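Local coordinates for protein aclacinomycin oxidoreductase (AknOx) (PDB 2IPI) that oxidises the terminal sugar of aclacinomycins in two successive oxygen-dependent steps, using a bicovalently attached FAD, to complete the biosynthesis of these anthracycline antibiotics, at residues 361-373 with 459-473. Sequence-based numbering, arbitrary orientation. Where two conformers were deposited one is given.
With AKY (methyl (2S,4R)-2-ethyl-2,5,7-trihydroxy-6,11-dioxo-4-{[2,3,6-trideoxy-4-O-{2,6-dideoxy-4-O-[(2S,6S)-6-methyl-5-oxotetrahydro-2h -pyran-2-yl]-alpha-D-lyxo-hexopyranosyl}-3-(dimethylamino)-D-ribo-hexopyranosyl]oxy}-1,2,3,4,6,11-hexahydrotetracene-1-c arboxylate), chain E.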
loop_
_atom_site.group_PDB
_atom_site.type_symbol
_atom_site.label_atom_id
_atom_site.label_comp_id
_atom_site.label_asym_id
_atom_site.label_seq_id
_atom_site.Cartn_x
_atom_site.Cartn_y
_atom_site.Cartn_z
ATOM N N THR A 361 5.733 13.837 -6.364
ATOM C CA THR A 361 4.340 13.445 -6.243
ATOM C C THR A 361 3.682 13.887 -4.932
ATOM O O THR A 361 4.307 14.082 -3.900
ATOM C CB THR A 361 4.139 11.911 -6.316
ATOM O OG1 THR A 361 4.744 11.334 -5.141
ATOM C CG2 THR A 361 4.823 11.289 -7.516
ATOM N N LYS A 362 2.372 14.025 -4.995
ATOM C CA LYS A 362 1.475 14.186 -3.870
ATOM C C LYS A 362 0.256 13.304 -4.052
ATOM O O LYS A 362 -0.365 13.356 -5.120
ATOM C CB LYS A 362 1.066 15.656 -3.694
ATOM C CG LYS A 362 0.181 15.943 -2.496
ATOM C CD LYS A 362 0.490 15.132 -1.264
ATOM C CE LYS A 362 0.739 15.868 0.035
ATOM N NZ LYS A 362 0.305 15.028 1.201
ATOM N N SER A 363 -0.109 12.478 -3.064
ATOM C CA SER A 363 -1.292 11.641 -3.272
ATOM C C SER A 363 -2.129 11.444 -2.018
ATOM O O SER A 363 -1.727 11.726 -0.884
ATOM C CB SER A 363 -0.905 10.273 -3.854
ATOM O OG SER A 363 0.268 9.783 -3.241
ATOM N N LYS A 364 -3.362 10.971 -2.249
ATOM C CA LYS A 364 -4.354 10.786 -1.201
ATOM C C LYS A 364 -5.437 9.809 -1.629
ATOM O O LYS A 364 -5.979 9.879 -2.741
ATOM C CB LYS A 364 -5.009 12.103 -0.782
ATOM C CG LYS A 364 -4.932 13.168 -1.859
ATOM C CD LYS A 364 -5.554 14.454 -1.386
ATOM C CE LYS A 364 -5.422 14.706 0.095
ATOM N NZ LYS A 364 -4.433 15.757 0.455
ATOM N N GLY A 365 -5.773 8.898 -0.710
ATOM C CA GLY A 365 -6.712 7.852 -0.998
ATOM C C GLY A 365 -7.998 7.824 -0.218
ATOM O O GLY A 365 -8.300 8.777 0.510
ATOM N N ALA A 366 -8.734 6.724 -0.391
ATOM C CA ALA A 366 -10.016 6.478 0.250
ATOM C C ALA A 366 -10.527 5.051 0.041
ATOM O O ALA A 366 -10.277 4.396 -0.974
ATOM C CB ALA A 366 -11.079 7.452 -0.267
ATOM N N TYR A 367 -11.275 4.551 1.013
ATOM C CA TYR A 367 -12.009 3.301 0.986
ATOM C C TYR A 367 -13.503 3.565 0.775
ATOM O O TYR A 367 -14.118 4.236 1.605
ATOM C CB TYR A 367 -11.852 2.515 2.292
ATOM C CG TYR A 367 -10.538 1.804 2.478
ATOM C CD1 TYR A 367 -10.265 0.629 1.776
ATOM C CD2 TYR A 367 -9.567 2.277 3.343
ATOM C CE1 TYR A 367 -9.068 -0.022 1.947
ATOM C CE2 TYR A 367 -8.353 1.629 3.521
ATOM C CZ TYR A 367 -8.112 0.469 2.814
ATOM O OH TYR A 367 -6.927 -0.211 2.952
ATOM N N LEU A 368 -14.114 3.081 -0.307
ATOM C CA LEU A 368 -15.536 3.346 -0.511
ATOM C C LEU A 368 -16.393 2.164 -0.058
ATOM O O LEU A 368 -16.136 1.027 -0.462
ATOM C CB LEU A 368 -15.895 3.632 -1.973
ATOM C CG LEU A 368 -15.115 4.702 -2.731
ATOM C CD1 LEU A 368 -15.559 4.811 -4.190
ATOM C CD2 LEU A 368 -15.238 6.050 -2.050
ATOM N N ARG A 369 -17.426 2.421 0.723
ATOM C CA ARG A 369 -18.364 1.375 1.106
ATOM C C ARG A 369 -19.506 1.248 0.108
ATOM O O ARG A 369 -20.100 0.176 -0.030
ATOM C CB ARG A 369 -18.964 1.632 2.483
ATOM C CG ARG A 369 -18.167 1.062 3.640
ATOM C CD ARG A 369 -18.933 1.315 4.944
ATOM N NE ARG A 369 -19.659 0.117 5.358
ATOM C CZ ARG A 369 -20.888 0.117 5.886
ATOM N NH1 ARG A 369 -21.624 1.270 6.041
ATOM N NH2 ARG A 369 -21.408 -1.064 6.223
ATOM N N LYS A 370 -19.789 2.361 -0.556
ATOM C CA LYS A 370 -20.814 2.460 -1.590
ATOM C C LYS A 370 -20.311 3.358 -2.717
ATOM O O LYS A 370 -19.392 4.151 -2.505
ATOM C CB LYS A 370 -22.113 3.017 -1.016
ATOM C CG LYS A 370 -22.835 2.118 -0.040
ATOM C CD LYS A 370 -23.609 2.889 1.029
ATOM C CE LYS A 370 -25.101 2.964 0.827
ATOM N NZ LYS A 370 -25.938 2.210 1.806
ATOM N N PRO A 371 -20.879 3.256 -3.916
ATOM C CA PRO A 371 -20.337 3.998 -5.063
ATOM C C PRO A 371 -20.328 5.509 -4.839
ATOM O O PRO A 371 -20.985 5.995 -3.920
ATOM C CB PRO A 371 -21.338 3.664 -6.172
ATOM C CG PRO A 371 -21.946 2.366 -5.766
ATOM C CD PRO A 371 -22.071 2.476 -4.271
ATOM N N TRP A 372 -19.601 6.271 -5.655
ATOM C CA TRP A 372 -19.653 7.727 -5.612
ATOM C C TRP A 372 -21.095 8.217 -5.775
ATOM O O TRP A 372 -21.944 7.459 -6.261
ATOM C CB TRP A 372 -18.816 8.324 -6.726
ATOM C CG TRP A 372 -17.360 8.029 -6.792
ATOM C CD1 TRP A 372 -16.695 7.329 -7.764
ATOM C CD2 TRP A 372 -16.360 8.429 -5.851
ATOM N NE1 TRP A 372 -15.351 7.275 -7.471
ATOM C CE2 TRP A 372 -15.121 7.940 -6.305
ATOM C CE3 TRP A 372 -16.427 9.158 -4.656
ATOM C CZ2 TRP A 372 -13.931 8.156 -5.609
ATOM C CZ3 TRP A 372 -15.244 9.366 -3.976
ATOM C CH2 TRP A 372 -14.026 8.876 -4.446
ATOM N N THR A 373 -21.386 9.461 -5.402
ATOM C CA THR A 373 -22.710 10.016 -5.641
ATOM C C THR A 373 -22.807 10.601 -7.049
ATOM O O THR A 373 -21.791 10.689 -7.734
ATOM C CB THR A 373 -23.055 11.105 -4.607
ATOM O OG1 THR A 373 -24.293 11.715 -4.985
ATOM C CG2 THR A 373 -22.059 12.247 -4.559
ATOM N N ASP A 459 -18.224 6.031 7.633
ATOM C CA ASP A 459 -19.669 6.117 7.791
ATOM C C ASP A 459 -20.321 5.104 6.855
ATOM O O ASP A 459 -19.664 4.134 6.450
ATOM C CB ASP A 459 -20.159 7.542 7.531
ATOM C CG ASP A 459 -19.681 8.116 6.215
ATOM O OD1 ASP A 459 -19.715 7.397 5.201
ATOM O OD2 ASP A 459 -19.255 9.290 6.185
ATOM N N ASP A 460 -21.586 5.290 6.489
ATOM C CA ASP A 460 -22.235 4.296 5.655
ATOM C C ASP A 460 -21.710 4.300 4.224
ATOM O O ASP A 460 -22.071 3.434 3.425
ATOM C CB ASP A 460 -23.761 4.500 5.619
ATOM C CG ASP A 460 -24.426 3.222 5.111
ATOM O OD1 ASP A 460 -24.704 3.111 3.889
ATOM O OD2 ASP A 460 -24.648 2.321 5.951
ATOM N N ARG A 461 -20.869 5.278 3.889
ATOM C CA ARG A 461 -20.407 5.426 2.522
ATOM C C ARG A 461 -18.922 5.164 2.317
ATOM O O ARG A 461 -18.572 4.735 1.217
ATOM C CB ARG A 461 -20.734 6.841 2.000
ATOM C CG ARG A 461 -22.233 6.963 1.683
ATOM C CD ARG A 461 -22.440 7.997 0.581
ATOM N NE ARG A 461 -22.498 7.414 -0.752
ATOM C CZ ARG A 461 -23.501 6.758 -1.310
ATOM N NH1 ARG A 461 -24.623 6.559 -0.640
ATOM N NH2 ARG A 461 -23.346 6.300 -2.556
ATOM N N THR A 462 -18.088 5.411 3.317
ATOM C CA THR A 462 -16.660 5.166 3.217
ATOM C C THR A 462 -16.136 4.474 4.485
ATOM O O THR A 462 -16.891 4.290 5.428
ATOM C CB THR A 462 -15.807 6.426 2.992
ATOM O OG1 THR A 462 -15.378 6.992 4.241
ATOM C CG2 THR A 462 -16.603 7.502 2.267
ATOM N N GLU A 463 -14.865 4.109 4.481
ATOM C CA GLU A 463 -14.194 3.496 5.626
ATOM C C GLU A 463 -12.837 4.147 5.865
ATOM O O GLU A 463 -11.865 3.517 6.294
ATOM C CB GLU A 463 -14.016 1.995 5.384
ATOM C CG GLU A 463 -15.128 1.152 5.943
ATOM C CD GLU A 463 -14.807 -0.311 6.142
ATOM O OE1 GLU A 463 -15.010 -0.786 7.283
ATOM O OE2 GLU A 463 -14.354 -0.969 5.189
ATOM N N GLY A 464 -12.755 5.443 5.561
ATOM C CA GLY A 464 -11.540 6.192 5.840
ATOM C C GLY A 464 -10.515 6.064 4.743
ATOM O O GLY A 464 -10.811 5.930 3.552
ATOM N N THR A 465 -9.235 6.101 5.143
ATOM C CA THR A 465 -8.207 5.906 4.098
ATOM C C THR A 465 -7.172 4.898 4.582
ATOM O O THR A 465 -7.400 4.326 5.651
ATOM C CB THR A 465 -7.647 7.253 3.636
ATOM O OG1 THR A 465 -6.599 7.023 2.685
ATOM C CG2 THR A 465 -7.060 8.070 4.768
ATOM N N PHE A 466 -6.119 4.643 3.836
ATOM C CA PHE A 466 -5.160 3.546 3.971
ATOM C C PHE A 466 -3.824 3.988 4.525
ATOM O O PHE A 466 -3.254 4.928 3.970
ATOM C CB PHE A 466 -4.965 2.966 2.565
ATOM C CG PHE A 466 -4.028 1.798 2.385
ATOM C CD1 PHE A 466 -3.999 0.752 3.290
ATOM C CD2 PHE A 466 -3.170 1.760 1.302
ATOM C CE1 PHE A 466 -3.136 -0.313 3.108
ATOM C CE2 PHE A 466 -2.307 0.698 1.101
ATOM C CZ PHE A 466 -2.295 -0.344 2.005
ATOM N N ILE A 467 -3.270 3.374 5.568
ATOM C CA ILE A 467 -2.030 3.873 6.147
ATOM C C ILE A 467 -0.880 3.992 5.159
ATOM O O ILE A 467 -0.039 4.889 5.275
ATOM C CB ILE A 467 -1.543 3.029 7.353
ATOM C CG1 ILE A 467 -1.009 1.661 6.933
ATOM C CG2 ILE A 467 -2.615 2.909 8.410
ATOM C CD1 ILE A 467 -1.779 0.504 7.495
ATOM N N ASN A 468 -0.780 3.136 4.139
ATOM C CA ASN A 468 0.333 3.226 3.200
ATOM C C ASN A 468 0.145 4.340 2.180
ATOM O O ASN A 468 0.923 4.514 1.228
ATOM C CB ASN A 468 0.495 1.879 2.484
ATOM C CG ASN A 468 1.459 0.950 3.197
ATOM O OD1 ASN A 468 1.894 1.181 4.327
ATOM N ND2 ASN A 468 1.799 -0.122 2.489
ATOM N N TYR A 469 -0.903 5.116 2.391
ATOM C CA TYR A 469 -1.223 6.363 1.760
ATOM C C TYR A 469 -1.192 7.494 2.793
ATOM O O TYR A 469 -2.246 8.060 3.092
ATOM C CB TYR A 469 -2.616 6.345 1.138
ATOM C CG TYR A 469 -2.901 5.327 0.058
ATOM C CD1 TYR A 469 -4.214 5.175 -0.373
ATOM C CD2 TYR A 469 -1.920 4.541 -0.524
ATOM C CE1 TYR A 469 -4.554 4.266 -1.356
ATOM C CE2 TYR A 469 -2.242 3.624 -1.513
ATOM C CZ TYR A 469 -3.555 3.496 -1.918
ATOM O OH TYR A 469 -3.907 2.596 -2.900
ATOM N N PRO A 470 -0.039 7.810 3.358
ATOM C CA PRO A 470 0.010 8.902 4.342
ATOM C C PRO A 470 -0.365 10.235 3.693
ATOM O O PRO A 470 0.075 10.445 2.560
ATOM C CB PRO A 470 1.482 8.959 4.742
ATOM C CG PRO A 470 2.169 8.434 3.510
ATOM C CD PRO A 470 1.304 7.253 3.163
ATOM N N ASP A 471 -1.130 11.044 4.422
ATOM C CA ASP A 471 -1.471 12.392 3.965
ATOM C C ASP A 471 -1.454 13.351 5.167
ATOM O O ASP A 471 -2.368 13.332 5.979
ATOM C CB ASP A 471 -2.830 12.418 3.297
ATOM C CG ASP A 471 -3.240 13.798 2.815
ATOM O OD1 ASP A 471 -2.373 14.614 2.493
ATOM O OD2 ASP A 471 -4.461 14.068 2.781
ATOM N N VAL A 472 -0.395 14.140 5.252
ATOM C CA VAL A 472 -0.240 14.926 6.492
ATOM C C VAL A 472 -1.203 16.099 6.509
ATOM O O VAL A 472 -1.388 16.800 7.502
ATOM C CB VAL A 472 1.246 15.290 6.644
ATOM C CG1 VAL A 472 1.574 16.575 5.906
ATOM C CG2 VAL A 472 1.594 15.334 8.131
ATOM N N ASP A 473 -1.901 16.322 5.397
ATOM C CA ASP A 473 -3.004 17.270 5.334
ATOM C C ASP A 473 -4.137 16.812 6.239
ATOM O O ASP A 473 -5.006 17.615 6.606
ATOM C CB ASP A 473 -3.523 17.421 3.898
ATOM C CG ASP A 473 -2.473 18.022 2.979
ATOM O OD1 ASP A 473 -2.445 17.700 1.776
ATOM O OD2 ASP A 473 -1.669 18.838 3.487
HETATM O O15 AKY E . -2.253 1.067 -4.544
HETATM C C42 AKY E . -1.433 1.514 -5.367
HETATM C C40 AKY E . -1.389 0.831 -6.756
HETATM C C38 AKY E . -0.488 1.464 -7.737
HETATM C C39 AKY E . -0.687 2.901 -5.216
HETATM C C41 AKY E . -1.015 4.105 -4.722
HETATM O O14 AKY E . 0.430 3.066 -6.059
HETATM C C37 AKY E . 0.119 2.785 -7.417
HETATM O O13 AKY E . 1.203 3.003 -8.284
HETATM C C35 AKY E . 1.348 4.308 -8.761
HETATM C C34 AKY E . 0.942 4.451 -10.232
HETATM C C36 AKY E . -0.091 3.539 -10.609
HETATM O O11 AKY E . 2.102 4.361 -11.223
HETATM C C33 AKY E . 2.725 4.872 -8.462
HETATM O O12 AKY E . 3.191 4.828 -7.017
HETATM C C32 AKY E . 3.693 4.541 -9.414
HETATM C C31 AKY E . 3.358 5.031 -10.690
HETATM O O7 AKY E . 3.324 9.283 -15.600
HETATM C C7 AKY E . 4.593 9.574 -16.187
HETATM C C8 AKY E . 5.025 8.434 -17.023
HETATM C C9 AKY E . 4.356 8.489 -18.373
HETATM O O9 AKY E . 3.002 8.657 -18.130
HETATM C C13 AKY E . 4.702 7.256 -19.127
HETATM C C14 AKY E . 4.128 6.118 -18.282
HETATM C C20 AKY E . 4.395 10.815 -16.998
HETATM C C19 AKY E . 4.468 10.865 -18.392
HETATM C C10 AKY E . 4.945 9.628 -19.112
HETATM C C11 AKY E . 4.327 12.077 -19.068
HETATM C C18 AKY E . 4.126 13.262 -18.360
HETATM C C17 AKY E . 4.057 13.232 -16.962
HETATM C C6 AKY E . 4.182 12.010 -16.311
HETATM O O6 AKY E . 4.125 11.946 -14.964
HETATM C C12 AKY E . 4.043 14.487 -19.060
HETATM O O3 AKY E . 4.090 14.537 -20.309
HETATM C C15 AKY E . 3.910 15.691 -18.326
HETATM C C1 AKY E . 3.897 16.906 -19.010
HETATM C C2 AKY E . 3.820 18.125 -18.336
HETATM C C3 AKY E . 3.742 18.101 -16.944
HETATM C C16 AKY E . 3.845 15.665 -16.915
HETATM C C5 AKY E . 3.917 14.434 -16.228
HETATM O O5 AKY E . 3.920 14.312 -14.988
HETATM C C4 AKY E . 3.753 16.896 -16.246
HETATM O O4 AKY E . 3.689 16.951 -14.891
HETATM O O18 AKY E . 3.223 6.456 -10.804
HETATM C C45 AKY E . 3.435 9.062 -14.186
HETATM C C43 AKY E . 6.469 9.623 -19.018
HETATM O O16 AKY E . 7.056 10.074 -18.028
HETATM O O17 AKY E . 7.227 9.141 -20.044
HETATM C C44 AKY E . 8.066 10.208 -20.503
HETATM O O19 AKY E . 4.412 8.111 -13.843
HETATM C C47 AKY E . 2.153 8.093 -12.236
HETATM N N11 AKY E . 1.883 8.921 -11.047
HETATM C C52 AKY E . 0.594 8.888 -10.446
HETATM C C51 AKY E . 2.954 9.159 -10.140
HETATM C C46 AKY E . 2.068 8.645 -13.654
HETATM C C48 AKY E . 3.128 6.917 -12.165
HETATM C C49 AKY E . 4.509 7.351 -12.625
HETATM C C50 AKY E . 5.614 7.642 -11.604
HETATM O O HOH W 1 0.543 12.561 0.761
HETATM O O HOH W 2 -0.406 8.742 -0.332
HETATM O O HOH W 3 -4.670 9.037 2.295
HETATM O O HOH W 4 -19.031 6.470 -1.265
#
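Tyr367 carries the middle of this contact, lying along the backbone of 463-466. Its CB packs on CB of Glu463 at 3.8 Å; further out, CD2 runs past the Thr465 carbonyl, CE2 is 3.6 Å from Thr465 O, which lies at the ring edge in plane, and CZ lies against CB of Phe466. The hydroxyl sits beside CD1 of Phe466 and is hydrogen-bonded to Lys421 of the neighbouring strand. CG anti to the carbonyl carbon (chi1 -76°) directs the ring along this path. The backbone of Tyr367 is held at both ends: its N donates to Gly464 O at 2.9 Å, and its O accepts from Glu463 N. Beyond it, Arg461 O takes two bonds from one face of its carbonyl plane, from the N atoms of Arg369 and Lys370. The Arg461 guanidinium lays one face over CB of Lys370 while NH2 donates in its plane to Pro371 O (2.7 Å). Asp460 OD1 is met nearly head-on by Lys370 NZ in a salt bridge. At the other end, Asp471 OD1 binds Lys362 NZ at 3.0 Å on its anti side, and Lys364 NZ makes salt bridges to Asp471, through weak hydrogen bonds, and to Asp473. Lys362 also pairs with Glu92, and Asp473 with Arg442; the two lysines probably offset the closeness of the two carboxylates. Between the ends, Tyr469 CD1 packs 3.7 Å from CA of Gly365, while Tyr469 OH donates to O15 of the bound AKY at 2.8 Å. Segment 459-473 thus runs beside edge strand 360-368 of the seven-stranded antiparallel substrate-domain sheet, bringing catalytic Tyr469 and FAD-binding Asn468 into the active site of this berberine-bridge-enzyme-like flavin oxidase.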